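Local coordinates for protein phosphosugar isomerase (Escherichia coli O6:H1, PDB 5UQI) that probably interconverts arabinose-5-phosphate and ribulose-5-phosphate as a sugar isomerase of the SIS family, and holds arabinose-5-phosphate in this crystal, at residues K176-R180 and A181-L185. Residues are numbered along the deposited sequence; the frame is centred on the assembly and turned at random.
Sequences KKFTR and ADFGL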
loop_
_atom_site.group_PDB
_atom_site.type_symbol
_atom_site.label_atom_id
_atom_site.label_comp_id
_atom_site.label_asym_id
_atom_site.label_seq_id
_atom_site.Cartn_x
_atom_site.Cartn_y
_atom_site.Cartn_z
ATOM N N LYS A 176 8.575 -17.703 -0.754
ATOM C CA LYS A 176 9.726 -17.870 -1.604
ATOM C C LYS A 176 10.943 -18.416 -0.853
ATOM O O LYS A 176 12.011 -18.508 -1.465
ATOM C CB LYS A 176 10.056 -16.550 -2.327
ATOM C CG LYS A 176 10.725 -15.477 -1.483
ATOM C CD LYS A 176 10.671 -14.129 -2.194
ATOM C CE LYS A 176 11.393 -14.144 -3.545
ATOM N NZ LYS A 176 10.851 -13.025 -4.391
ATOM N N LYS A 177 10.785 -18.742 0.443
ATOM C CA LYS A 177 11.869 -19.323 1.261
ATOM C C LYS A 177 13.048 -18.345 1.425
ATOM O O LYS A 177 14.239 -18.695 1.392
ATOM C CB LYS A 177 12.385 -20.666 0.635
ATOM C CG LYS A 177 11.297 -21.676 0.304
ATOM C CD LYS A 177 11.013 -22.673 1.412
ATOM C CE LYS A 177 10.200 -23.881 0.909
ATOM N NZ LYS A 177 8.737 -23.605 0.738
ATOM N N PHE A 178 12.719 -17.067 1.593
ATOM C CA PHE A 178 13.730 -16.103 1.911
ATOM C C PHE A 178 14.390 -16.421 3.259
ATOM O O PHE A 178 13.710 -16.738 4.211
ATOM C CB PHE A 178 13.032 -14.728 1.950
ATOM C CG PHE A 178 13.982 -13.583 2.066
ATOM C CD1 PHE A 178 14.691 -13.155 0.928
ATOM C CD2 PHE A 178 14.119 -12.926 3.266
ATOM C CE1 PHE A 178 15.578 -12.062 1.013
ATOM C CE2 PHE A 178 15.018 -11.799 3.348
ATOM C CZ PHE A 178 15.733 -11.413 2.250
ATOM N N THR A 179 15.724 -16.373 3.301
ATOM C CA THR A 179 16.498 -16.845 4.458
ATOM C C THR A 179 17.090 -15.763 5.346
ATOM O O THR A 179 17.251 -14.579 4.912
ATOM C CB THR A 179 17.680 -17.683 3.927
ATOM O OG1 THR A 179 18.571 -16.841 3.185
ATOM C CG2 THR A 179 17.189 -18.754 2.974
ATOM N N ARG A 180 17.480 -16.110 6.572
ATOM C CA ARG A 180 18.320 -15.240 7.408
ATOM C C ARG A 180 19.583 -14.782 6.650
ATOM O O ARG A 180 20.016 -13.662 6.853
ATOM C CB ARG A 180 18.715 -15.945 8.725
ATOM C CG ARG A 180 19.571 -15.057 9.681
ATOM C CD ARG A 180 20.276 -15.789 10.851
ATOM N NE ARG A 180 19.343 -16.509 11.732
ATOM C CZ ARG A 180 18.563 -15.939 12.674
ATOM N NH1 ARG A 180 18.584 -14.611 12.880
ATOM N NH2 ARG A 180 17.763 -16.706 13.432
ATOM N N ALA A 181 20.202 -15.662 5.858
ATOM C CA ALA A 181 21.439 -15.330 5.194
ATOM C C ALA A 181 21.114 -14.264 4.115
ATOM O O ALA A 181 21.906 -13.327 4.005
ATOM C CB ALA A 181 22.107 -16.575 4.604
ATOM N N ASP A 182 19.983 -14.408 3.424
ATOM C CA ASP A 182 19.540 -13.350 2.448
ATOM C C ASP A 182 19.269 -12.020 3.188
ATOM O O ASP A 182 19.675 -10.899 2.709
ATOM C CB ASP A 182 18.244 -13.769 1.775
ATOM C CG ASP A 182 18.371 -14.988 0.922
ATOM O OD1 ASP A 182 19.508 -15.276 0.425
ATOM O OD2 ASP A 182 17.307 -15.669 0.718
ATOM N N PHE A 183 18.581 -12.092 4.315
ATOM C CA PHE A 183 18.353 -10.899 5.121
ATOM C C PHE A 183 19.667 -10.228 5.519
ATOM O O PHE A 183 19.802 -9.013 5.347
ATOM C CB PHE A 183 17.454 -11.221 6.327
ATOM C CG PHE A 183 16.968 -10.013 7.042
ATOM C CD1 PHE A 183 17.733 -9.440 8.031
ATOM C CD2 PHE A 183 15.740 -9.438 6.690
ATOM C CE1 PHE A 183 17.275 -8.296 8.686
ATOM C CE2 PHE A 183 15.284 -8.308 7.363
ATOM C CZ PHE A 183 16.065 -7.738 8.346
ATOM N N GLY A 184 20.687 -11.005 5.933
ATOM C CA GLY A 184 21.970 -10.423 6.324
ATOM C C GLY A 184 22.671 -9.730 5.156
ATOM O O GLY A 184 23.404 -8.775 5.376
ATOM N N LEU A 185 22.512 -10.292 3.970
ATOM C CA LEU A 185 23.135 -9.786 2.745
ATOM C C LEU A 185 22.586 -8.358 2.510
ATOM O O LEU A 185 23.376 -7.441 2.169
ATOM C CB LEU A 185 22.834 -10.686 1.537
ATOM C CG LEU A 185 23.373 -10.187 0.177
ATOM C CD1 LEU A 185 24.877 -10.055 0.231
ATOM C CD2 LEU A 185 22.922 -11.165 -0.900
HETATM O O HOH W 1 20.365 -17.696 1.448
#
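F178 and T179 receive the first turn of helix 180-186, one with a ring and the other with a hydroxyl. Just before them, K177 takes a positive phi and closes helix 156-175 with a Schellman motif, so the chain leaves one helix and enters the next within a few residues. F178 keeps CG anti to its backbone N (chi1 -171°), a rotation that carries the ring toward D182 and F183. D182 CB lies over one face, 3.6 Å from the ring centroid in a CH-pi contact, with the carboxylate plane turned 46° from that of the ring. Beyond it, F178 CE2 packs 3.9 Å from F183 CB; a broad flat side chain suits this place because it reaches both residues. T179 follows as the N-cap. Its OG1 sits between its own backbone N and carbonyl carbon (chi1 66°), the rotation that lets it accept from D182 N at 2.8 Å, since a first-turn N-H has no earlier helical carbonyl to use. D182 repays the bond: T179 N donates to D182 OD2 at 3.1 Å, nearly straight but from above the carboxylate plane. The short aspartate side chain reaches back to the T179 N-H, and its negative charge is probably favoured by the partial positive charge at the helix N-terminus. One water joins the two side chains, donating to D182 OD1 and lying 2.6 Å from T179 OG1. Helical pairing then begins, F183 N to T179 O at 2.9 Å and G184 N to R180 O at 2.9 Å. The reciprocal T179 and D182 bonds form a capping box, which starts helix 180-186 at the surface, right after helix 156-175 of this SIS-family protein.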